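Protocatechuate decarboxylase (Klebsiella pneumoniae, PDB 5O3M) catalyses the non-oxidative decarboxylation of 3,4-dihydroxybenzoic acid as a UbiD-type enzyme dependent on prenylated flavin, and can carboxylate catechols at the para position in reverse. Local coordinates at residues I62-G65 and P71-I74; Q100-L105 and S111-E116; E364-G369 and A405-A410; I419-D424 and L434-T439. All blocks are in the same frame, centred on the assembly; numbering follows the deposited sequence.

Contact 1. Residues I62-G65 and P71-I74; sequences IGAG and PTRI
The flat guanidinium group of Arg73 comes up obliquely to the carbonyl of Ile62, NH1 ending 3.9 Å from Ile62 O, a loose approach too long for a hydrogen bond, while the aliphatic CG of the same arginine passes 3.8 Å from that oxygen. The side chain is bent at chi3, which turns the guanidinium back beside the end of helix 54-62. Arg73 O receives a CA-H...O contact from Gly63 CA at 3.3 Å (151° at the hydrogen). One true hydrogen bond joins the segments, from Gly65 N to Thr72 OG1 at 2.9 Å, clearly bent with 144° at the hydrogen. Thr72 holds OG1 opposite its own backbone N (chi1 -173°), and the hydroxyl is also hydrogen-bonded to Arg60 O, so a single oxygen ties the last turn of the helix to the loop beyond it. The CD1 end of Ile74 comes to within 4.4 Å of Gly65 CA, at a glycine with positive phi. The whole is a loop folded back on the C-terminal end of helix 54-62, ahead of strand 77-80. Ala64 is backbone-bonded to Glu345 at the start of helix 344-366, and Phe511 of the second subunit packs on Ile62.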
loop_
_atom_site.group_PDB
_atom_site.type_symbol
_atom_site.label_atom_id
_atom_site.label_comp_id
_atom_site.label_asym_id
_atom_site.label_seq_id
_atom_site.Cartn_x
_atom_site.Cartn_y
_atom_site.Cartn_z
ATOM N N ILE A 62 36.225 -25.289 8.928
ATOM C CA ILE A 62 36.271 -25.908 10.257
ATOM C C ILE A 62 35.450 -25.125 11.277
ATOM O O ILE A 62 34.732 -25.729 12.082
ATOM C CB ILE A 62 37.740 -26.091 10.712
ATOM C CG1 ILE A 62 38.391 -27.240 9.925
ATOM C CG2 ILE A 62 37.828 -26.359 12.232
ATOM C CD1 ILE A 62 39.838 -27.471 10.222
ATOM N N GLY A 63 35.509 -23.785 11.269
ATOM C CA GLY A 63 34.751 -23.029 12.255
ATOM C C GLY A 63 34.507 -21.538 12.058
ATOM O O GLY A 63 34.190 -20.848 13.033
ATOM N N ALA A 64 34.605 -21.019 10.828
ATOM C CA ALA A 64 34.382 -19.588 10.614
ATOM C C ALA A 64 32.931 -19.202 10.909
ATOM O O ALA A 64 32.666 -18.182 11.563
ATOM C CB ALA A 64 34.777 -19.199 9.186
ATOM N N GLY A 65 31.975 -20.007 10.433
ATOM C CA GLY A 65 30.562 -19.779 10.741
ATOM C C GLY A 65 30.042 -18.409 10.280
ATOM O O GLY A 65 30.634 -17.729 9.432
ATOM N N PRO A 71 30.204 -24.321 2.192
ATOM C CA PRO A 71 29.981 -24.876 3.539
ATOM C C PRO A 71 30.835 -24.193 4.593
ATOM O O PRO A 71 31.964 -23.778 4.347
ATOM C CB PRO A 71 30.397 -26.341 3.397
ATOM C CG PRO A 71 31.380 -26.320 2.283
ATOM C CD PRO A 71 30.947 -25.256 1.329
ATOM N N THR A 72 30.252 -24.088 5.779
ATOM C CA THR A 72 30.936 -23.615 6.975
ATOM C C THR A 72 30.158 -24.147 8.171
ATOM O O THR A 72 29.074 -24.719 8.011
ATOM C CB THR A 72 31.059 -22.089 6.995
ATOM O OG1 THR A 72 31.866 -21.682 8.104
ATOM C CG2 THR A 72 29.671 -21.428 7.108
ATOM N N ARG A 73 30.530 -24.010 9.308
ATOM C CA ARG A 73 29.879 -24.544 10.502
ATOM C C ARG A 73 30.535 -23.938 11.729
ATOM O O ARG A 73 31.553 -23.252 11.633
ATOM C CB ARG A 73 29.920 -26.091 10.559
ATOM C CG ARG A 73 31.320 -26.727 10.620
ATOM C CD ARG A 73 31.249 -28.281 10.673
ATOM N NE ARG A 73 30.619 -28.800 11.901
ATOM C CZ ARG A 73 31.228 -29.018 13.074
ATOM N NH1 ARG A 73 32.520 -28.767 13.244
ATOM N NH2 ARG A 73 30.531 -29.501 14.095
ATOM N N ILE A 74 30.040 -23.987 12.918
ATOM C CA ILE A 74 30.616 -23.702 14.224
ATOM C C ILE A 74 31.549 -24.848 14.599
ATOM O O ILE A 74 31.232 -26.026 14.385
ATOM C CB ILE A 74 29.475 -23.535 15.252
ATOM C CG1 ILE A 74 28.566 -22.388 14.832
ATOM C CG2 ILE A 74 29.989 -23.269 16.627
ATOM C CD1 ILE A 74 29.277 -21.053 14.749
#

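Contact 2. Residues Q100-L105 and S111-E116; sequences QRAALL and SQLALE
Apolar contact is all that passes between these two helical segments, and one side chain, Leu113, supplies it from the second. Its two methyl groups divide the work. CD2 meets the methyl of Ala102, with 3.8 Å between Leu113 CD2 and Ala102 CB, whereas CD1 reaches the backbone of the next residue, 3.7 Å from Ala103 CA and more loosely 4.2 Å from Ala103 CB. The fork of the leucine therefore straddles the start of Ala103: Leu113 CD1 is 3.9 Å from Ala103 N, and Leu113 CD2 is 4.0 Å from Ala103 N. With CG turned opposite the backbone N (chi1 -155°), the branch extends from its own helix toward the other. Small alanines let the helices come near: Ala103 CA and Leu113 CA are 6.1 Å apart. Polar interactions stay within each segment or lead away from the interface. Ser111 OG donates to Gln112 OE1 at 3.2 Å, in the carbonyl plane and on a lone pair, and Glu116 forms a salt bridge with Lys119. Helices 99-106 and 113-122, consecutive in the chain, both lean on helix 344-366, where Ala102 touches Thr349 and Leu113 touches Leu353; helix 234-240 adds Ile238 against Ala102.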
loop_
_atom_site.group_PDB
_atom_site.type_symbol
_atom_site.label_atom_id
_atom_site.label_comp_id
_atom_site.label_asym_id
_atom_site.label_seq_id
_atom_site.Cartn_x
_atom_site.Cartn_y
_atom_site.Cartn_z
ATOM N N GLN A 100 28.529 -20.610 22.400
ATOM C CA GLN A 100 28.757 -21.526 23.510
ATOM C C GLN A 100 30.180 -21.403 24.039
ATOM O O GLN A 100 30.394 -21.407 25.261
ATOM C CB GLN A 100 28.474 -22.975 23.123
ATOM C CG GLN A 100 28.396 -23.844 24.383
ATOM C CD GLN A 100 28.681 -25.314 24.145
ATOM O OE1 GLN A 100 28.539 -25.820 23.029
ATOM N NE2 GLN A 100 29.076 -26.014 25.205
ATOM N N ARG A 101 31.166 -21.290 23.140
ATOM C CA ARG A 101 32.547 -21.166 23.594
ATOM C C ARG A 101 32.741 -19.877 24.380
ATOM O O ARG A 101 33.412 -19.872 25.420
ATOM C CB ARG A 101 33.516 -21.245 22.405
ATOM C CG ARG A 101 34.976 -20.943 22.755
ATOM C CD ARG A 101 35.989 -21.609 21.792
ATOM N NE ARG A 101 35.845 -21.176 20.396
ATOM C CZ ARG A 101 35.223 -21.888 19.451
ATOM N NH1 ARG A 101 34.689 -23.070 19.758
ATOM N NH2 ARG A 101 35.142 -21.426 18.208
ATOM N N ALA A 102 32.148 -18.770 23.913
ATOM C CA ALA A 102 32.249 -17.528 24.673
ATOM C C ALA A 102 31.605 -17.687 26.045
ATOM O O ALA A 102 32.123 -17.185 27.051
ATOM C CB ALA A 102 31.611 -16.370 23.894
ATOM N N ALA A 103 30.485 -18.410 26.110
ATOM C CA ALA A 103 29.874 -18.698 27.400
ATOM C C ALA A 103 30.810 -19.524 28.282
ATOM O O ALA A 103 30.982 -19.226 29.471
ATOM C CB ALA A 103 28.535 -19.414 27.203
ATOM N N LEU A 104 31.394 -20.594 27.730
ATOM C CA LEU A 104 32.376 -21.366 28.498
ATOM C C LEU A 104 33.495 -20.470 29.015
ATOM O O LEU A 104 33.889 -20.561 30.183
ATOM C CB LEU A 104 32.978 -22.488 27.647
ATOM C CG LEU A 104 32.181 -23.724 27.241
ATOM C CD1 LEU A 104 33.116 -24.654 26.498
ATOM C CD2 LEU A 104 31.514 -24.447 28.449
ATOM N N LEU A 105 34.024 -19.594 28.158
ATOM C CA LEU A 105 35.174 -18.792 28.558
ATOM C C LEU A 105 34.827 -17.755 29.624
ATOM O O LEU A 105 35.709 -17.343 30.384
ATOM C CB LEU A 105 35.780 -18.125 27.329
ATOM C CG LEU A 105 36.415 -19.090 26.337
ATOM C CD1 LEU A 105 36.600 -18.440 24.958
ATOM C CD2 LEU A 105 37.769 -19.581 26.887
ATOM N N SER A 111 22.644 -18.525 26.506
ATOM C CA SER A 111 21.475 -17.672 26.324
ATOM C C SER A 111 21.516 -16.447 27.230
ATOM O O SER A 111 20.800 -15.472 26.970
ATOM C CB SER A 111 20.192 -18.472 26.574
ATOM O OG SER A 111 19.913 -18.569 27.960
ATOM N N GLN A 112 22.350 -16.467 28.270
ATOM C CA GLN A 112 22.463 -15.377 29.228
ATOM C C GLN A 112 23.679 -14.490 28.978
ATOM O O GLN A 112 23.905 -13.541 29.732
ATOM C CB GLN A 112 22.517 -15.946 30.652
ATOM C CG GLN A 112 21.316 -16.819 31.002
ATOM C CD GLN A 112 20.002 -16.047 30.926
ATOM O OE1 GLN A 112 19.126 -16.348 30.112
ATOM N NE2 GLN A 112 19.864 -15.040 31.782
ATOM N N LEU A 113 24.445 -14.763 27.923
ATOM C CA LEU A 113 25.762 -14.148 27.746
ATOM C C LEU A 113 25.709 -12.623 27.836
ATOM O O LEU A 113 26.546 -11.997 28.501
ATOM C CB LEU A 113 26.337 -14.588 26.400
ATOM C CG LEU A 113 27.842 -14.605 26.197
ATOM C CD1 LEU A 113 28.515 -15.263 27.378
ATOM C CD2 LEU A 113 28.123 -15.388 24.941
ATOM N N ALA A 114 24.734 -12.005 27.159
ATOM C CA ALA A 114 24.648 -10.544 27.128
ATOM C C ALA A 114 24.256 -9.973 28.489
ATOM O O ALA A 114 24.792 -8.943 28.916
ATOM C CB ALA A 114 23.648 -10.099 26.055
ATOM N N LEU A 115 23.310 -10.608 29.176
ATOM C CA LEU A 115 22.958 -10.141 30.513
ATOM C C LEU A 115 24.158 -10.216 31.449
ATOM O O LEU A 115 24.351 -9.335 32.295
ATOM C CB LEU A 115 21.780 -10.949 31.062
ATOM C CG LEU A 115 20.435 -10.678 30.368
ATOM C CD1 LEU A 115 19.354 -11.634 30.859
ATOM C CD2 LEU A 115 19.987 -9.228 30.555
ATOM N N GLU A 116 24.999 -11.241 31.293
ATOM C CA GLU A 116 26.111 -11.410 32.227
ATOM C C GLU A 116 27.209 -10.381 31.984
ATOM O O GLU A 116 27.775 -9.842 32.941
ATOM C CB GLU A 116 26.653 -12.834 32.152
ATOM C CG GLU A 116 25.662 -13.861 32.707
ATOM C CD GLU A 116 25.255 -13.562 34.151
ATOM O OE1 GLU A 116 26.156 -13.298 34.986
ATOM O OE2 GLU A 116 24.034 -13.584 34.442
#

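Contact 3. Residues E364-G369 and A405-A410; sequences EAAIPG and ALLALA
Leu407 carries its CG opposite its own carbonyl carbon (chi1 -77°), and a second torsion of 147°, off the usual staggered values, turns the fork so that both methyls face Ala366. Ile367 answers with CG1 likewise opposite the carbonyl carbon and an extended chi2, which sends CD1 to the same leucine. The fork of Leu407 receives the methyl of Ala366: Ala366 CB lies 3.9 Å from both Leu407 CD1 and Leu407 CD2. On one branch the leucine has a second neighbour, since Ile367 CD1 stands 4.1 Å from Leu407 CD1, the two side chains running obliquely across each other. The contact is small and purely apolar, resting on three methyl-bearing side chains with Leu407 as the shared partner. Ile367 is the first residue to leave helical geometry, and the turn that follows is tied by Gly369 N, which donates to Glu364 OE1 at 3.0 Å. That bond is fairly straight, 164° at the hydrogen, and meets the syn side of the carboxylate. Beyond these three residues, Leu407 packs on Ala410 of the third subunit, while Ile367 also touches Arg400 and Gln403. The C-terminal end of helix 344-366 and its following turn thus pack on helix 400-411, which lies on the five-stranded mixed sheet through Ala405 and Leu409, consistent with the alpha/beta build of the UbiD C-terminal domain.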
loop_
_atom_site.group_PDB
_atom_site.type_symbol
_atom_site.label_atom_id
_atom_site.label_comp_id
_atom_site.label_asym_id
_atom_site.label_seq_id
_atom_site.Cartn_x
_atom_site.Cartn_y
_atom_site.Cartn_z
ATOM N N GLU A 364 13.844 -3.277 28.686
ATOM C CA GLU A 364 13.534 -3.552 30.085
ATOM C C GLU A 364 13.328 -2.261 30.876
ATOM O O GLU A 364 12.541 -2.231 31.828
ATOM C CB GLU A 364 14.643 -4.414 30.703
ATOM C CG GLU A 364 14.421 -4.785 32.155
ATOM C CD GLU A 364 13.177 -5.633 32.404
ATOM O OE1 GLU A 364 12.671 -6.313 31.475
ATOM O OE2 GLU A 364 12.712 -5.621 33.563
ATOM N N ALA A 365 14.004 -1.181 30.495
ATOM C CA ALA A 365 13.771 0.073 31.193
ATOM C C ALA A 365 12.403 0.651 30.835
ATOM O O ALA A 365 11.725 1.227 31.693
ATOM C CB ALA A 365 14.896 1.063 30.886
ATOM N N ALA A 366 11.960 0.478 29.588
ATOM C CA ALA A 366 10.691 1.059 29.154
ATOM C C ALA A 366 9.498 0.152 29.412
ATOM O O ALA A 366 8.394 0.650 29.671
ATOM C CB ALA A 366 10.740 1.406 27.665
ATOM N N ILE A 367 9.678 -1.164 29.311
ATOM C CA ILE A 367 8.580 -2.108 29.530
ATOM C C ILE A 367 9.093 -3.249 30.401
ATOM O O ILE A 367 9.385 -4.340 29.888
ATOM C CB ILE A 367 8.008 -2.649 28.205
ATOM C CG1 ILE A 367 7.952 -1.557 27.134
ATOM C CG2 ILE A 367 6.608 -3.240 28.434
ATOM C CD1 ILE A 367 7.514 -2.054 25.732
ATOM N N PRO A 368 9.236 -3.051 31.702
ATOM C CA PRO A 368 9.901 -4.073 32.520
ATOM C C PRO A 368 9.112 -5.377 32.534
ATOM O O PRO A 368 7.881 -5.384 32.617
ATOM C CB PRO A 368 9.984 -3.428 33.910
ATOM C CG PRO A 368 9.063 -2.252 33.883
ATOM C CD PRO A 368 8.925 -1.824 32.452
ATOM N N GLY A 369 9.838 -6.492 32.411
ATOM C CA GLY A 369 9.238 -7.812 32.456
ATOM C C GLY A 369 8.702 -8.331 31.134
ATOM O O GLY A 369 8.342 -9.512 31.056
ATOM N N ALA A 405 9.945 -3.429 19.183
ATOM C CA ALA A 405 10.676 -3.270 17.922
ATOM C C ALA A 405 11.161 -1.835 17.727
ATOM O O ALA A 405 12.305 -1.609 17.305
ATOM C CB ALA A 405 9.805 -3.692 16.735
ATOM N N LEU A 406 10.300 -0.847 18.000
ATOM C CA LEU A 406 10.730 0.546 17.887
ATOM C C LEU A 406 11.879 0.849 18.853
ATOM O O LEU A 406 12.862 1.509 18.484
ATOM C CB LEU A 406 9.544 1.486 18.133
ATOM C CG LEU A 406 8.345 1.377 17.182
ATOM C CD1 LEU A 406 7.220 2.317 17.606
ATOM C CD2 LEU A 406 8.783 1.707 15.777
ATOM N N LEU A 407 11.765 0.396 20.102
ATOM C CA LEU A 407 12.865 0.593 21.045
ATOM C C LEU A 407 14.159 -0.005 20.506
ATOM O O LEU A 407 15.224 0.599 20.641
ATOM C CB LEU A 407 12.505 -0.006 22.401
ATOM C CG LEU A 407 11.540 0.864 23.208
ATOM C CD1 LEU A 407 10.620 0.007 24.059
ATOM C CD2 LEU A 407 12.344 1.816 24.084
ATOM N N ALA A 408 14.079 -1.152 19.827
ATOM C CA ALA A 408 15.284 -1.755 19.263
ATOM C C ALA A 408 15.834 -0.925 18.107
ATOM O O ALA A 408 17.041 -0.642 18.053
ATOM C CB ALA A 408 15.007 -3.187 18.807
ATOM N N LEU A 409 14.973 -0.551 17.151
ATOM C CA LEU A 409 15.465 0.212 16.008
ATOM C C LEU A 409 16.007 1.560 16.444
ATOM O O LEU A 409 16.945 2.072 15.837
ATOM C CB LEU A 409 14.365 0.406 14.959
ATOM C CG LEU A 409 13.817 -0.841 14.269
ATOM C CD1 LEU A 409 12.539 -0.510 13.513
ATOM C CD2 LEU A 409 14.867 -1.435 13.325
ATOM N N ALA A 410 15.446 2.142 17.502
ATOM C CA ALA A 410 15.905 3.460 17.924
ATOM C C ALA A 410 17.245 3.392 18.650
ATOM O O ALA A 410 18.085 4.280 18.469
ATOM C CB ALA A 410 14.856 4.135 18.820
#

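Contact 4. Residues I419-D424 and L434-T439; sequences ILVDED and LWAMTT. With 9JE (pentane-1,5-diol), chain H.
Ile419 and Met437 share the largest burial here, and the terminal methyl of Ile419 meets the sulfur of Met437: Ile419 CD1 lies 4.2 Å from Met437 SD, with the two side chains crossing at about a right angle. The methionine is bent at chi2 (-141°) and chi3 (78°), which brings its sulfur back to the strand although its CB does not point there. Two residues further along the strand, Val421 CG1 stands 3.9 Å from Ala436 CB, where helix and strand come nearest. The strand then runs into Asp422, Glu423 and Asp424, which line a bound pentane-1,5-diol; Glu423 OE2 is 3.2 Å from its C05, and Asp424 OD2 is 3.6 Å from C04. Lys490 hydrogen-bonds the diol. On the helix, Thr438 OG1 donates to Leu434 O at 2.6 Å, and the indole NE1-H of Trp435 is hydrogen-bonded to Pro311 O of the second subunit. Chemically, the side-chain pairs within contact distance are hydrocarbon and thioether, seating helix 430-439 on the five-stranded mixed sheet that contains strand 417-422. At the strand's end, the salt bridge of Arg440 to Asp424 would offset part of the acidic charge, and Asp422 takes a hydrogen bond from Val485 N.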
loop_
_atom_site.group_PDB
_atom_site.type_symbol
_atom_site.label_atom_id
_atom_site.label_comp_id
_atom_site.label_asym_id
_atom_site.label_seq_id
_atom_site.Cartn_x
_atom_site.Cartn_y
_atom_site.Cartn_z
ATOM N N ILE A 419 12.429 -9.206 14.082
ATOM C CA ILE A 419 11.472 -10.305 14.108
ATOM C C ILE A 419 11.009 -10.481 15.543
ATOM O O ILE A 419 11.834 -10.618 16.460
ATOM C CB ILE A 419 12.056 -11.609 13.547
ATOM C CG1 ILE A 419 12.566 -11.378 12.116
ATOM C CG2 ILE A 419 11.012 -12.687 13.584
ATOM C CD1 ILE A 419 13.284 -12.605 11.530
ATOM N N LEU A 420 9.699 -10.431 15.740
ATOM C CA LEU A 420 9.085 -10.506 17.055
ATOM C C LEU A 420 8.468 -11.881 17.228
ATOM O O LEU A 420 7.705 -12.324 16.361
ATOM C CB LEU A 420 8.008 -9.431 17.219
ATOM C CG LEU A 420 8.485 -8.014 16.973
ATOM C CD1 LEU A 420 7.284 -7.102 16.824
ATOM C CD2 LEU A 420 9.343 -7.568 18.139
ATOM N N VAL A 421 8.795 -12.555 18.342
ATOM C CA VAL A 421 8.248 -13.874 18.632
ATOM C C VAL A 421 7.888 -13.978 20.109
ATOM O O VAL A 421 8.366 -13.214 20.952
ATOM C CB VAL A 421 9.215 -15.014 18.236
ATOM C CG1 VAL A 421 9.549 -14.947 16.747
ATOM C CG2 VAL A 421 10.491 -14.991 19.114
ATOM N N ASP A 422 7.056 -14.972 20.416
ATOM C CA ASP A 422 6.595 -15.227 21.774
ATOM C C ASP A 422 7.579 -16.111 22.536
ATOM O O ASP A 422 8.556 -16.608 21.980
ATOM C CB ASP A 422 5.206 -15.861 21.734
ATOM C CG ASP A 422 4.176 -14.911 21.202
ATOM O OD1 ASP A 422 3.960 -13.898 21.888
ATOM O OD2 ASP A 422 3.640 -15.155 20.100
ATOM N N GLU A 423 7.291 -16.337 23.823
ATOM C CA GLU A 423 8.238 -17.012 24.697
ATOM C C GLU A 423 8.346 -18.505 24.430
ATOM O O GLU A 423 9.217 -19.140 25.020
ATOM C CB GLU A 423 7.878 -16.789 26.169
ATOM C CG GLU A 423 6.635 -17.533 26.635
ATOM C CD GLU A 423 5.345 -16.726 26.463
ATOM O OE1 GLU A 423 5.305 -15.771 25.654
ATOM O OE2 GLU A 423 4.360 -17.064 27.150
ATOM N N ASP A 424 7.513 -19.078 23.553
ATOM C CA ASP A 424 7.615 -20.494 23.208
ATOM C C ASP A 424 8.350 -20.726 21.889
ATOM O O ASP A 424 8.260 -21.816 21.316
ATOM C CB ASP A 424 6.224 -21.148 23.162
ATOM C CG ASP A 424 5.304 -20.499 22.129
ATOM O OD1 ASP A 424 5.679 -19.433 21.587
ATOM O OD2 ASP A 424 4.216 -21.054 21.850
ATOM N N LEU A 434 11.695 -19.281 11.487
ATOM C CA LEU A 434 10.916 -19.442 10.261
ATOM C C LEU A 434 9.557 -20.092 10.528
ATOM O O LEU A 434 8.580 -19.814 9.820
ATOM C CB LEU A 434 11.724 -20.249 9.235
ATOM C CG LEU A 434 12.866 -19.420 8.618
ATOM C CD1 LEU A 434 13.820 -20.246 7.782
ATOM C CD2 LEU A 434 12.313 -18.228 7.765
ATOM N N TRP A 435 9.469 -20.963 11.532
ATOM C CA TRP A 435 8.182 -21.548 11.890
ATOM C C TRP A 435 7.223 -20.478 12.389
ATOM O O TRP A 435 6.028 -20.504 12.076
ATOM C CB TRP A 435 8.373 -22.637 12.954
ATOM C CG TRP A 435 7.089 -23.155 13.536
ATOM C CD1 TRP A 435 6.271 -24.106 13.000
ATOM C CD2 TRP A 435 6.458 -22.722 14.752
ATOM N NE1 TRP A 435 5.184 -24.306 13.816
ATOM C CE2 TRP A 435 5.273 -23.465 14.895
ATOM C CE3 TRP A 435 6.792 -21.789 15.742
ATOM C CZ2 TRP A 435 4.411 -23.307 15.994
ATOM C CZ3 TRP A 435 5.932 -21.621 16.825
ATOM C CH2 TRP A 435 4.751 -22.382 16.938
ATOM N N ALA A 436 7.724 -19.525 13.176
ATOM C CA ALA A 436 6.842 -18.465 13.640
ATOM C C ALA A 436 6.439 -17.556 12.487
ATOM O O ALA A 436 5.319 -17.030 12.480
ATOM C CB ALA A 436 7.510 -17.655 14.759
ATOM N N MET A 437 7.337 -17.379 11.507
ATOM C CA MET A 437 7.048 -16.646 10.284
ATOM C C MET A 437 6.085 -17.385 9.383
ATOM O O MET A 437 5.607 -16.799 8.406
ATOM C CB MET A 437 8.331 -16.384 9.503
ATOM C CG MET A 437 9.432 -15.757 10.314
ATOM S SD MET A 437 10.300 -14.545 9.304
ATOM C CE MET A 437 9.102 -13.233 9.410
ATOM N N THR A 438 5.809 -18.653 9.664
ATOM C CA THR A 438 4.947 -19.455 8.803
ATOM C C THR A 438 3.537 -19.635 9.362
ATOM O O THR A 438 2.551 -19.550 8.611
ATOM C CB THR A 438 5.611 -20.816 8.572
ATOM O OG1 THR A 438 6.904 -20.609 7.990
ATOM C CG2 THR A 438 4.750 -21.738 7.678
ATOM N N THR A 439 3.404 -19.858 10.668
ATOM C CA THR A 439 2.111 -20.170 11.268
ATOM C C THR A 439 1.560 -19.044 12.136
ATOM O O THR A 439 0.418 -19.142 12.584
ATOM C CB THR A 439 2.203 -21.468 12.107
ATOM O OG1 THR A 439 3.038 -21.252 13.251
ATOM C CG2 THR A 439 2.790 -22.635 11.289
HETATM C C02 9JE H . 2.183 -18.069 22.261
HETATM C C03 9JE H . 2.763 -18.249 23.652
HETATM C C04 9JE H . 2.232 -19.446 24.431
HETATM C C05 9JE H . 3.233 -19.660 25.593
HETATM C C06 9JE H . 2.737 -20.769 26.511
HETATM O O01 9JE H . 0.951 -17.418 22.477
HETATM O O07 9JE H . 1.896 -21.574 25.656
#

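Overall arrangement
The four contacts follow one another along the chain without interleaving. Contacts 1 and 2 belong to the N-terminal family region, their centres about 19 Å apart and their nearest atoms about 5 Å; contacts 3 and 4 belong to the C-terminal one, also with centres about 19 Å apart. Those last two touch directly, Ala405 CB lying 4.1 Å from Leu420 CD2, because helix 400-411 packs on strand 417-422. Helix 344-366 bridges the regions: its first residues meet contact 1, much of its length runs past contact 2, and its C-terminal end makes contact 3. Contacts 1 and 4 reach the second subunit and contact 3 the third, so three of the four lie beside subunit interfaces of the six-chain assembly, and contact 2 is touched by no other chain.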